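Local coordinates for uncharacterized protein (Parabacteroides merdae, PDB 4R7F) that is of unknown function but carries three immunoglobulin-like beta-sandwich domains and has an N-terminal region related to the first domain of type 9 secretion system plug proteins, at residues Cys134-Glu139 against Asp388-Val393; Leu181-Tyr186 against Ile376-Arg381; Asp256-Lys261 against Leu297-Leu302; Tyr346-Val351 against Pro362-Tyr367. One frame throughout, in Å; residues are numbered along the deposited sequence.

Interaction 1. Residues Cys134-Glu139 against Asp388-Val393; sequences CFSVVE and DRLIGV
E139 and R389 meet in a side-on salt bridge where the last strand of an immunoglobulin-like sandwich domain, ending at V138, runs across strand 389-397 of another sheet. R389 offers two nitrogens, one to each carboxylate oxygen: NE lies 2.8 Å from E139 OE2 and NH2 lies 2.8 Å from E139 OE1. Both oxygens lie close to the guanidinium plane, yet the carboxylate is turned 45° against it, and R389 therefore reaches the oxygens from above the carboxylate plane. The E139 chain leaves CA with CG wedged between backbone N and carbonyl carbon (chi1 48°), which sends the acid along the flank of the neighbouring strand. At the base of this pair the backbones are joined directly, E139 N giving a nearly straight hydrogen bond to L390 O at 3.0 Å. The two strand segments cross at -80°, close to perpendicular, so this is packing between sheets and not continuation of one sheet.

Back along strand 134-138, L390 lies against V137 O, in the peptide between V137 and V138, and V138 fits between L390 and V393. V138 CG1 touches V393 CG1 at 3.6 Å, while V138 CB sits against L390 CG at 3.9 Å. In the second shell, S113 OG bonds to both E139 OE2 and L390 N, positioning acid and strand together. I391 and G392 both face V378, a classic beta bulge in strand 389-397. At the buried end the fit is tight: S136 CB lies 3.5 Å from L390 CD2, while S136 OG is held by N115 OD1.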
# COMPACT_ATOMS: atom_id res chain seq x y z
N CYS A 134 19.54 0.70 -15.09
CA CYS A 134 19.93 -0.29 -14.09
C CYS A 134 18.69 -0.92 -13.44
O CYS A 134 17.75 -0.21 -13.08
CB CYS A 134 20.76 0.39 -13.00
SG CYS A 134 22.45 0.77 -13.42
N PHE A 135 18.73 -2.25 -13.26
CA PHE A 135 17.67 -3.01 -12.62
C PHE A 135 18.29 -4.25 -12.01
O PHE A 135 19.45 -4.60 -12.29
CB PHE A 135 16.56 -3.40 -13.62
CG PHE A 135 17.02 -4.30 -14.72
CD1 PHE A 135 17.52 -3.78 -15.90
CD2 PHE A 135 16.97 -5.69 -14.57
CE1 PHE A 135 17.97 -4.62 -16.91
CE2 PHE A 135 17.43 -6.54 -15.57
CZ PHE A 135 17.93 -6.00 -16.74
N SER A 136 17.53 -4.92 -11.17
CA SER A 136 18.04 -6.11 -10.53
C SER A 136 17.16 -7.32 -10.81
O SER A 136 15.95 -7.19 -11.05
CB SER A 136 18.13 -5.88 -9.02
OG SER A 136 19.04 -4.84 -8.68
N VAL A 137 17.78 -8.48 -10.74
CA VAL A 137 17.12 -9.74 -10.97
C VAL A 137 17.29 -10.60 -9.73
O VAL A 137 18.44 -10.91 -9.35
CB VAL A 137 17.74 -10.45 -12.15
CG1 VAL A 137 17.20 -11.86 -12.27
CG2 VAL A 137 17.49 -9.64 -13.42
N VAL A 138 16.16 -10.95 -9.10
CA VAL A 138 16.16 -11.70 -7.83
C VAL A 138 15.80 -13.19 -8.03
O VAL A 138 14.96 -13.52 -8.86
CB VAL A 138 15.27 -11.01 -6.75
CG1 VAL A 138 13.82 -10.80 -7.19
CG2 VAL A 138 15.30 -11.76 -5.44
N GLU A 139 16.52 -14.06 -7.32
CA GLU A 139 16.14 -15.47 -7.11
C GLU A 139 15.67 -15.56 -5.68
O GLU A 139 16.47 -15.67 -4.76
CB GLU A 139 17.29 -16.45 -7.40
CG GLU A 139 18.62 -16.09 -6.76
CD GLU A 139 19.77 -17.01 -7.13
OE1 GLU A 139 19.58 -18.24 -7.01
OE2 GLU A 139 20.86 -16.51 -7.50
N ASP A 388 27.96 -11.72 -6.72
CA ASP A 388 26.93 -11.47 -5.74
C ASP A 388 25.57 -11.84 -6.32
O ASP A 388 25.07 -11.18 -7.24
CB ASP A 388 26.89 -10.00 -5.37
CG ASP A 388 28.04 -9.57 -4.48
OD1 ASP A 388 28.57 -10.38 -3.70
OD2 ASP A 388 28.41 -8.37 -4.54
N ARG A 389 24.97 -12.89 -5.75
CA ARG A 389 23.57 -13.24 -6.03
C ARG A 389 22.65 -12.38 -5.22
O ARG A 389 22.96 -12.00 -4.08
CB ARG A 389 23.31 -14.70 -5.68
CG ARG A 389 24.05 -15.66 -6.59
CD ARG A 389 24.17 -17.03 -5.97
NE ARG A 389 22.87 -17.70 -5.90
CZ ARG A 389 22.66 -18.84 -5.25
NH1 ARG A 389 23.65 -19.41 -4.58
NH2 ARG A 389 21.47 -19.42 -5.24
N LEU A 390 21.50 -12.09 -5.81
CA LEU A 390 20.47 -11.36 -5.15
C LEU A 390 19.41 -12.39 -4.74
O LEU A 390 18.67 -12.87 -5.59
CB LEU A 390 19.93 -10.30 -6.10
CG LEU A 390 18.73 -9.48 -5.63
CD1 LEU A 390 19.08 -8.82 -4.32
CD2 LEU A 390 18.28 -8.42 -6.64
N ILE A 391 19.37 -12.72 -3.46
CA ILE A 391 18.57 -13.82 -2.96
C ILE A 391 17.28 -13.39 -2.28
O ILE A 391 16.42 -14.20 -1.94
CB ILE A 391 19.39 -14.74 -2.02
CG1 ILE A 391 19.90 -14.03 -0.77
CG2 ILE A 391 20.53 -15.40 -2.77
CD1 ILE A 391 20.31 -14.99 0.34
N GLY A 392 17.13 -12.09 -2.08
CA GLY A 392 15.91 -11.54 -1.56
C GLY A 392 15.82 -10.05 -1.75
O GLY A 392 16.84 -9.33 -1.71
N VAL A 393 14.60 -9.57 -1.93
CA VAL A 393 14.36 -8.17 -2.06
C VAL A 393 12.95 -7.90 -1.65
O VAL A 393 12.09 -8.71 -1.87
CB VAL A 393 14.66 -7.70 -3.50
CG1 VAL A 393 13.76 -8.39 -4.49
CG2 VAL A 393 14.49 -6.20 -3.62

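Interaction 2. Residues Leu181-Tyr186 against Ile376-Arg381; sequences LKIFVY and IYVYYR
Y186 drives the edge of its ring at the face of Y377 in an offset edge-to-face stack, with planes 88° apart and centroids separated by 5.4 Å. This is the dense end of an antiparallel pairing between strands 181-187 and 373-380, the edge and middle strands of a three-stranded sheet. Two hydrogen-bonded pairs, K182 with Y379 and F184 with Y377, carry four backbone bonds, the shortest from Y377 N to F184 O at 2.8 Å.

On the face that bears L181, I183 and V185, the aliphatic chains lie buried. I183 CD1 lies beside V378 CG2 at 4.0 Å, and I183 CG2 and V185 CG2 flank I376; F165 and Y210 from the neighbouring sheet pack on I183 from beyond.

The other face is aromatic toward Y186 and polar toward R381. F184 and Y379 cross at about a right angle, CD1 of F184 lying 4.0 Å from CE2 of Y379. A water rests over one face of F184 and joins Y186 and Y379, 2.5 Å from Y186 OH and 3.1 Å from Y379 OH, to which it donates. N115 OD1 gives Y379 OH a further partner.

At the far end the packing is looser and partly open to solvent. K182 turns at its last torsion (chi4 116°), bringing NZ within 3.9 Å of R381 CD and 4.3 Å of R381 NH1. D388 forms a salt bridge with K182 NZ and also touches R381; its negative charge probably offsets the repulsion between the two cations.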
# COMPACT_ATOMS: atom_id res chain seq x y z
N LEU A 181 26.56 -12.15 3.52
CA LEU A 181 25.45 -11.30 3.02
C LEU A 181 25.93 -9.87 2.84
O LEU A 181 26.73 -9.40 3.63
CB LEU A 181 24.28 -11.29 4.01
CG LEU A 181 23.59 -12.64 4.24
CD1 LEU A 181 22.36 -12.40 5.10
CD2 LEU A 181 23.22 -13.31 2.92
N LYS A 182 25.47 -9.20 1.79
CA LYS A 182 25.65 -7.76 1.66
C LYS A 182 24.24 -7.20 1.48
O LYS A 182 23.52 -7.62 0.57
CB LYS A 182 26.52 -7.43 0.44
CG LYS A 182 27.86 -8.14 0.44
CD LYS A 182 28.70 -7.66 -0.71
CE LYS A 182 30.03 -8.39 -0.78
NZ LYS A 182 30.15 -9.18 -2.03
N ILE A 183 23.87 -6.22 2.30
CA ILE A 183 22.52 -5.66 2.32
C ILE A 183 22.55 -4.19 1.89
O ILE A 183 23.34 -3.41 2.40
CB ILE A 183 21.95 -5.67 3.75
CG1 ILE A 183 22.26 -7.01 4.46
CG2 ILE A 183 20.46 -5.31 3.73
CD1 ILE A 183 21.18 -8.03 4.45
N PHE A 184 21.66 -3.80 0.99
CA PHE A 184 21.47 -2.40 0.66
C PHE A 184 20.04 -2.03 0.92
O PHE A 184 19.13 -2.78 0.54
CB PHE A 184 21.80 -2.12 -0.81
CG PHE A 184 23.27 -2.12 -1.08
CD1 PHE A 184 23.96 -3.29 -1.12
CD2 PHE A 184 23.96 -0.93 -1.19
CE1 PHE A 184 25.33 -3.30 -1.32
CE2 PHE A 184 25.34 -0.93 -1.41
CZ PHE A 184 26.02 -2.13 -1.47
N VAL A 185 19.86 -0.87 1.55
CA VAL A 185 18.55 -0.31 1.84
C VAL A 185 18.41 1.07 1.20
O VAL A 185 19.22 1.96 1.42
CB VAL A 185 18.32 -0.27 3.36
CG1 VAL A 185 16.98 0.33 3.67
CG2 VAL A 185 18.41 -1.68 3.93
N TYR A 186 17.37 1.26 0.41
CA TYR A 186 17.19 2.49 -0.33
C TYR A 186 15.90 3.13 0.06
O TYR A 186 14.86 2.47 0.07
CB TYR A 186 17.17 2.20 -1.84
CG TYR A 186 18.43 1.57 -2.37
CD1 TYR A 186 19.51 2.34 -2.76
CD2 TYR A 186 18.54 0.20 -2.51
CE1 TYR A 186 20.67 1.77 -3.27
CE2 TYR A 186 19.71 -0.38 -3.01
CZ TYR A 186 20.77 0.43 -3.40
OH TYR A 186 21.96 -0.12 -3.88
N ILE A 376 14.81 -3.18 0.43
CA ILE A 376 15.85 -3.94 1.12
C ILE A 376 16.28 -5.04 0.17
O ILE A 376 15.48 -5.87 -0.24
CB ILE A 376 15.29 -4.56 2.39
CG1 ILE A 376 14.75 -3.45 3.29
CG2 ILE A 376 16.36 -5.37 3.13
CD1 ILE A 376 13.80 -3.96 4.33
N TYR A 377 17.54 -4.97 -0.25
CA TYR A 377 18.14 -5.89 -1.19
C TYR A 377 19.15 -6.72 -0.42
O TYR A 377 20.04 -6.16 0.23
CB TYR A 377 18.92 -5.12 -2.27
CG TYR A 377 18.09 -4.37 -3.29
CD1 TYR A 377 17.41 -3.22 -2.97
CD2 TYR A 377 17.99 -4.83 -4.57
CE1 TYR A 377 16.65 -2.53 -3.92
CE2 TYR A 377 17.26 -4.17 -5.52
CZ TYR A 377 16.59 -3.02 -5.20
OH TYR A 377 15.86 -2.38 -6.17
N VAL A 378 19.03 -8.03 -0.54
CA VAL A 378 19.87 -8.96 0.15
C VAL A 378 20.68 -9.75 -0.88
O VAL A 378 20.12 -10.53 -1.60
CB VAL A 378 19.01 -9.93 0.98
CG1 VAL A 378 19.89 -10.97 1.65
CG2 VAL A 378 18.18 -9.18 2.01
N TYR A 379 21.98 -9.53 -0.90
CA TYR A 379 22.91 -10.16 -1.81
C TYR A 379 23.73 -11.20 -1.06
O TYR A 379 24.01 -11.05 0.13
CB TYR A 379 23.87 -9.12 -2.38
CG TYR A 379 23.20 -8.08 -3.20
CD1 TYR A 379 23.00 -8.26 -4.55
CD2 TYR A 379 22.72 -6.93 -2.63
CE1 TYR A 379 22.38 -7.29 -5.32
CE2 TYR A 379 22.07 -5.98 -3.38
CZ TYR A 379 21.92 -6.14 -4.72
OH TYR A 379 21.24 -5.17 -5.45
N TYR A 380 24.13 -12.27 -1.76
CA TYR A 380 24.72 -13.42 -1.08
C TYR A 380 25.97 -13.78 -1.79
O TYR A 380 25.93 -13.99 -3.02
CB TYR A 380 23.77 -14.62 -1.13
CG TYR A 380 24.36 -15.97 -0.71
CD1 TYR A 380 24.88 -16.16 0.56
CD2 TYR A 380 24.25 -17.09 -1.53
CE1 TYR A 380 25.34 -17.41 0.99
CE2 TYR A 380 24.73 -18.36 -1.12
CZ TYR A 380 25.28 -18.50 0.14
OH TYR A 380 25.77 -19.70 0.61
N ARG A 381 27.07 -13.86 -1.03
CA ARG A 381 28.34 -14.30 -1.58
C ARG A 381 29.24 -15.07 -0.64
O ARG A 381 30.06 -14.50 0.09
CB ARG A 381 29.10 -13.14 -2.14
CG ARG A 381 30.24 -13.62 -2.99
CD ARG A 381 30.67 -12.54 -3.91
NE ARG A 381 31.94 -12.87 -4.48
CZ ARG A 381 32.65 -12.02 -5.21
NH1 ARG A 381 32.18 -10.81 -5.48
NH2 ARG A 381 33.82 -12.41 -5.69
O HOH W 1 22.46 -2.57 -4.35

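Interaction 3. Residues Asp256-Lys261 against Leu297-Leu302; sequences DYRRDK and LACDPL
D256 and L297 bring their backbones together in a single bridge, A298 N donating to D256 O over 2.9 Å with an N-H...O angle of 162°, after which the two chains diverge. L297 CD1 folds back against this junction, 3.5 Å from D256 O. It gets there because CG stands opposite the backbone N (chi1 172°), and the same side chain also packs on Y348 and I363. The Y257 ring lies along the outside, its CE2 atom 4.0 Å from A298 CB.

Where the backbones part, a water takes over: it accepts from R258 N and donates to A298 O. The junction lies at the end of strand 290-298, which pairs with strands 248-253 and 332-340 in a five-stranded mixed sheet, and the loop following strand 248-253 is thereby held beside the outgoing chain 299-302. Beneath the bridge, the D256 carboxylate is buried and takes hydrogen bonds from H238, Y346 and Y348.

R258 spans the wider part of the gap. Its aliphatic stem passes C299, with CD 3.8 Å from C299 CB, then bends at chi3 (65°) and brings one face of the guanidinium over L302 CD2. A second water lies at the guanidinium edge, in its plane, 2.9 Å from R258 NH1, and passes the link on to D300 O. On the loop side, R258 NH2 makes a weak hydrogen bond to D260 OD2, and K261 NZ, in a poorly ordered side chain, bonds to D260 OD1 on that oxygen's syn lone pair at 2.9 Å, together a small salt-bridge network.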
# COMPACT_ATOMS: atom_id res chain seq x y z
N ASP A 256 7.74 27.89 -5.16
CA ASP A 256 7.90 26.96 -4.05
C ASP A 256 8.61 27.66 -2.90
O ASP A 256 9.42 28.55 -3.16
CB ASP A 256 8.70 25.73 -4.49
CG ASP A 256 7.96 24.88 -5.51
OD1 ASP A 256 6.75 24.71 -5.34
OD2 ASP A 256 8.61 24.32 -6.45
N TYR A 257 8.32 27.23 -1.66
CA TYR A 257 8.90 27.81 -0.46
C TYR A 257 9.41 26.67 0.41
O TYR A 257 8.97 25.54 0.25
CB TYR A 257 7.86 28.68 0.30
CG TYR A 257 7.26 29.83 -0.54
CD1 TYR A 257 6.14 29.63 -1.34
CD2 TYR A 257 7.84 31.09 -0.54
CE1 TYR A 257 5.62 30.64 -2.12
CE2 TYR A 257 7.33 32.12 -1.30
CZ TYR A 257 6.22 31.88 -2.09
OH TYR A 257 5.72 32.87 -2.88
N ARG A 258 10.35 26.96 1.30
CA ARG A 258 10.78 26.00 2.32
C ARG A 258 9.58 25.50 3.11
O ARG A 258 8.66 26.25 3.37
CB ARG A 258 11.84 26.60 3.25
CG ARG A 258 13.15 26.85 2.49
CD ARG A 258 14.29 27.44 3.31
NE ARG A 258 14.75 26.55 4.37
CZ ARG A 258 15.84 26.75 5.13
NH1 ARG A 258 16.61 27.82 4.95
NH2 ARG A 258 16.18 25.86 6.06
N ARG A 259 9.57 24.21 3.40
CA ARG A 259 8.46 23.57 4.12
C ARG A 259 8.93 22.99 5.45
O ARG A 259 8.20 22.26 6.09
CB ARG A 259 7.86 22.44 3.26
CG ARG A 259 7.11 22.95 2.04
CD ARG A 259 6.30 21.88 1.35
NE ARG A 259 7.18 20.81 0.87
CZ ARG A 259 6.78 19.59 0.52
NH1 ARG A 259 5.52 19.27 0.58
NH2 ARG A 259 7.67 18.69 0.11
N ASP A 260 10.14 23.30 5.88
CA ASP A 260 10.71 22.71 7.10
C ASP A 260 10.19 23.32 8.43
O ASP A 260 10.40 22.75 9.49
CB ASP A 260 12.23 22.85 7.11
CG ASP A 260 12.68 24.30 7.01
OD1 ASP A 260 12.06 25.02 6.24
OD2 ASP A 260 13.64 24.71 7.68
N LYS A 261 9.56 24.48 8.38
CA LYS A 261 9.23 25.18 9.62
C LYS A 261 7.74 25.03 9.92
O LYS A 261 7.09 26.00 10.30
CB LYS A 261 9.59 26.68 9.50
CG LYS A 261 11.05 27.02 9.19
CD LYS A 261 11.18 28.41 8.55
CE LYS A 261 11.03 28.38 7.02
NZ LYS A 261 12.29 27.93 6.34
N LEU A 297 12.37 28.24 -6.38
CA LEU A 297 12.34 28.09 -4.93
C LEU A 297 12.78 29.38 -4.27
O LEU A 297 13.94 29.73 -4.32
CB LEU A 297 13.23 26.92 -4.48
CG LEU A 297 13.44 26.76 -2.96
CD1 LEU A 297 12.13 26.45 -2.25
CD2 LEU A 297 14.47 25.69 -2.65
N ALA A 298 11.84 30.09 -3.64
CA ALA A 298 12.11 31.40 -3.04
C ALA A 298 12.58 31.27 -1.60
O ALA A 298 11.81 30.98 -0.74
CB ALA A 298 10.88 32.29 -3.09
N CYS A 299 13.86 31.49 -1.37
CA CYS A 299 14.41 31.52 -0.04
C CYS A 299 15.74 32.14 -0.22
O CYS A 299 16.20 32.33 -1.37
CB CYS A 299 14.51 30.13 0.58
SG CYS A 299 15.46 28.94 -0.37
N ASP A 300 16.34 32.50 0.91
CA ASP A 300 17.71 33.00 0.94
C ASP A 300 18.59 31.85 0.57
O ASP A 300 18.18 30.71 0.82
CB ASP A 300 18.06 33.44 2.35
CG ASP A 300 17.49 34.81 2.70
OD1 ASP A 300 16.96 35.55 1.81
OD2 ASP A 300 17.63 35.18 3.87
N PRO A 301 19.78 32.11 0.00
CA PRO A 301 20.57 30.95 -0.35
C PRO A 301 21.09 30.24 0.91
O PRO A 301 21.49 30.88 1.88
CB PRO A 301 21.72 31.53 -1.17
CG PRO A 301 21.95 32.87 -0.54
CD PRO A 301 20.53 33.36 -0.19
N LEU A 302 21.08 28.91 0.85
CA LEU A 302 21.57 28.10 1.92
C LEU A 302 23.08 27.99 1.83
O LEU A 302 23.62 27.61 0.79
CB LEU A 302 20.95 26.71 1.91
CG LEU A 302 19.51 26.57 2.39
CD1 LEU A 302 18.58 27.28 1.44
CD2 LEU A 302 19.13 25.09 2.42
O HOH W 2 11.10 29.75 1.48
O HOH W 3 16.92 30.02 3.16

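Interaction 4. Residues Tyr346-Val351 against Pro362-Tyr367; sequences YQYLFV and PIEGNY
Q347 meets E364 through its carbon stem, CB lying 3.4 Å from E364 OE2. Its amide nitrogen is directed to N310 OD1 on the adjoining strand 305-310.

At Y348 the contact becomes a hydrogen bond: the backbone N donates to E364 OE2 over 2.8 Å, onto that oxygen's anti lone pair, the one away from OE1, though the bond is noticeably bent at the hydrogen. E364 arrives there by bending at chi2 (-57°), which lays its carboxylate nearly parallel to the Y348 ring, 11° between planes, with E364 OE2 3.5 Å from Y348 CD2. R225 forms a salt bridge with the same oxygen and R259 with OE1, so the buried acid has a cationic partner at each oxygen, an environment that would be expected to favour its charged form. Strand 342-352 pairs with strands 225-228 and 305-310 and probably forms with them one sheet of a beta-sandwich, and residues 362-367 belong to the loop that leads from it to strand 373-380; the contact thus folds the exit of the strand back over its own side chains.

At the root of the same side chain, Y348 CB touches I363 CG2 at 3.7 Å, and a water ties the backbones, donating to Y348 O and accepting from I363 N. I363 also packs on V307 of strand 305-310.

Two residues on, F350 extends with its ring swung opposite the backbone N (chi1 179°) and crosses P362 at about a right angle. P362 CG sits 3.8 Å from both F350 CB and F350 CD2.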
# COMPACT_ATOMS: atom_id res chain seq x y z
N TYR A 346 8.40 15.87 -7.24
CA TYR A 346 9.72 16.45 -7.15
C TYR A 346 9.96 17.02 -5.77
O TYR A 346 9.03 17.25 -5.02
CB TYR A 346 9.93 17.54 -8.23
CG TYR A 346 9.15 18.83 -8.04
CD1 TYR A 346 7.82 18.95 -8.41
CD2 TYR A 346 9.77 19.95 -7.50
CE1 TYR A 346 7.13 20.17 -8.24
CE2 TYR A 346 9.09 21.15 -7.33
CZ TYR A 346 7.78 21.26 -7.68
OH TYR A 346 7.16 22.49 -7.49
N GLN A 347 11.23 17.24 -5.44
CA GLN A 347 11.60 17.91 -4.22
C GLN A 347 12.99 18.47 -4.37
O GLN A 347 13.69 18.26 -5.38
CB GLN A 347 11.56 16.94 -3.05
CG GLN A 347 12.65 15.93 -3.11
CD GLN A 347 12.63 14.92 -1.96
OE1 GLN A 347 11.88 15.05 -0.99
NE2 GLN A 347 13.46 13.90 -2.09
N TYR A 348 13.40 19.16 -3.32
CA TYR A 348 14.62 19.89 -3.30
C TYR A 348 15.49 19.37 -2.17
O TYR A 348 15.12 19.44 -1.01
CB TYR A 348 14.31 21.37 -3.06
CG TYR A 348 13.53 22.06 -4.17
CD1 TYR A 348 14.11 22.38 -5.41
CD2 TYR A 348 12.23 22.47 -3.96
CE1 TYR A 348 13.39 23.05 -6.39
CE2 TYR A 348 11.51 23.12 -4.93
CZ TYR A 348 12.07 23.40 -6.13
OH TYR A 348 11.29 24.08 -7.05
N LEU A 349 16.66 18.86 -2.52
CA LEU A 349 17.57 18.33 -1.54
C LEU A 349 18.77 19.25 -1.43
O LEU A 349 19.22 19.79 -2.41
CB LEU A 349 18.06 16.95 -1.96
CG LEU A 349 17.06 15.80 -2.01
CD1 LEU A 349 17.82 14.53 -2.40
CD2 LEU A 349 16.38 15.61 -0.67
N PHE A 350 19.26 19.39 -0.21
CA PHE A 350 20.48 20.10 0.10
C PHE A 350 21.63 19.09 0.28
O PHE A 350 21.50 18.12 1.03
CB PHE A 350 20.25 20.84 1.43
CG PHE A 350 21.42 21.60 1.91
CD1 PHE A 350 21.85 22.74 1.25
CD2 PHE A 350 22.11 21.19 3.04
CE1 PHE A 350 22.96 23.46 1.70
CE2 PHE A 350 23.21 21.89 3.49
CZ PHE A 350 23.62 23.04 2.83
N VAL A 351 22.77 19.34 -0.35
CA VAL A 351 23.97 18.50 -0.17
C VAL A 351 25.03 19.38 0.44
O VAL A 351 25.47 20.34 -0.20
CB VAL A 351 24.49 17.94 -1.50
CG1 VAL A 351 25.71 17.07 -1.27
CG2 VAL A 351 23.40 17.15 -2.20
N PRO A 362 16.52 20.62 5.27
CA PRO A 362 16.58 22.10 5.18
C PRO A 362 15.45 22.74 4.37
O PRO A 362 14.91 23.75 4.78
CB PRO A 362 17.95 22.35 4.54
CG PRO A 362 18.76 21.14 4.87
CD PRO A 362 17.78 19.99 4.83
N ILE A 363 15.03 22.14 3.26
CA ILE A 363 13.97 22.73 2.43
C ILE A 363 12.60 22.03 2.52
O ILE A 363 11.54 22.68 2.45
CB ILE A 363 14.46 22.74 0.98
CG1 ILE A 363 15.73 23.61 0.92
CG2 ILE A 363 13.38 23.23 0.03
CD1 ILE A 363 16.64 23.28 -0.22
N GLU A 364 12.62 20.70 2.62
CA GLU A 364 11.40 19.93 2.59
C GLU A 364 10.89 19.64 3.98
O GLU A 364 9.70 19.47 4.18
CB GLU A 364 11.58 18.64 1.79
CG GLU A 364 11.99 18.88 0.35
CD GLU A 364 11.04 19.76 -0.45
OE1 GLU A 364 9.98 20.22 0.06
OE2 GLU A 364 11.36 20.02 -1.64
N GLY A 365 11.80 19.63 4.95
CA GLY A 365 11.50 19.29 6.33
C GLY A 365 11.50 17.78 6.54
O GLY A 365 11.52 17.00 5.58
N ASN A 366 11.49 17.38 7.82
CA ASN A 366 11.52 15.98 8.20
C ASN A 366 10.37 15.75 9.19
O ASN A 366 10.40 16.23 10.31
CB ASN A 366 12.88 15.61 8.82
CG ASN A 366 13.98 15.44 7.80
OD1 ASN A 366 13.74 15.01 6.66
ND2 ASN A 366 15.21 15.79 8.18
N TYR A 367 9.39 14.98 8.75
CA TYR A 367 8.17 14.76 9.48
C TYR A 367 7.98 13.28 9.56
O TYR A 367 7.91 12.63 8.51
CB TYR A 367 7.02 15.38 8.69
CG TYR A 367 7.13 16.90 8.54
CD1 TYR A 367 6.69 17.74 9.53
CD2 TYR A 367 7.67 17.48 7.40
CE1 TYR A 367 6.78 19.12 9.41
CE2 TYR A 367 7.75 18.85 7.26
CZ TYR A 367 7.31 19.67 8.29
OH TYR A 367 7.39 21.05 8.21
O HOH W 4 16.25 19.91 1.59

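In the fold
From the N terminus, residues 134-139 are the first to be paired and the last to find their partner: interaction 1 joins the end of strand 129-138 to strand 389-397 near the C terminus, enclosing the other three contacts. Within it, interaction 2 closes a shorter loop from 181-186 to 376-381, and the two touch through neighbouring strands of one sheet. Interactions 3 and 4 lie in series inside both loops: interaction 3 ties the loop after strand 248-253 to the end of strand 290-298, and is complete before interaction 4 ties strand 342-352 to the loop after it. Their centres are about 9 Å apart, linked by R259 with Y367, across the chain's centre from interaction 1.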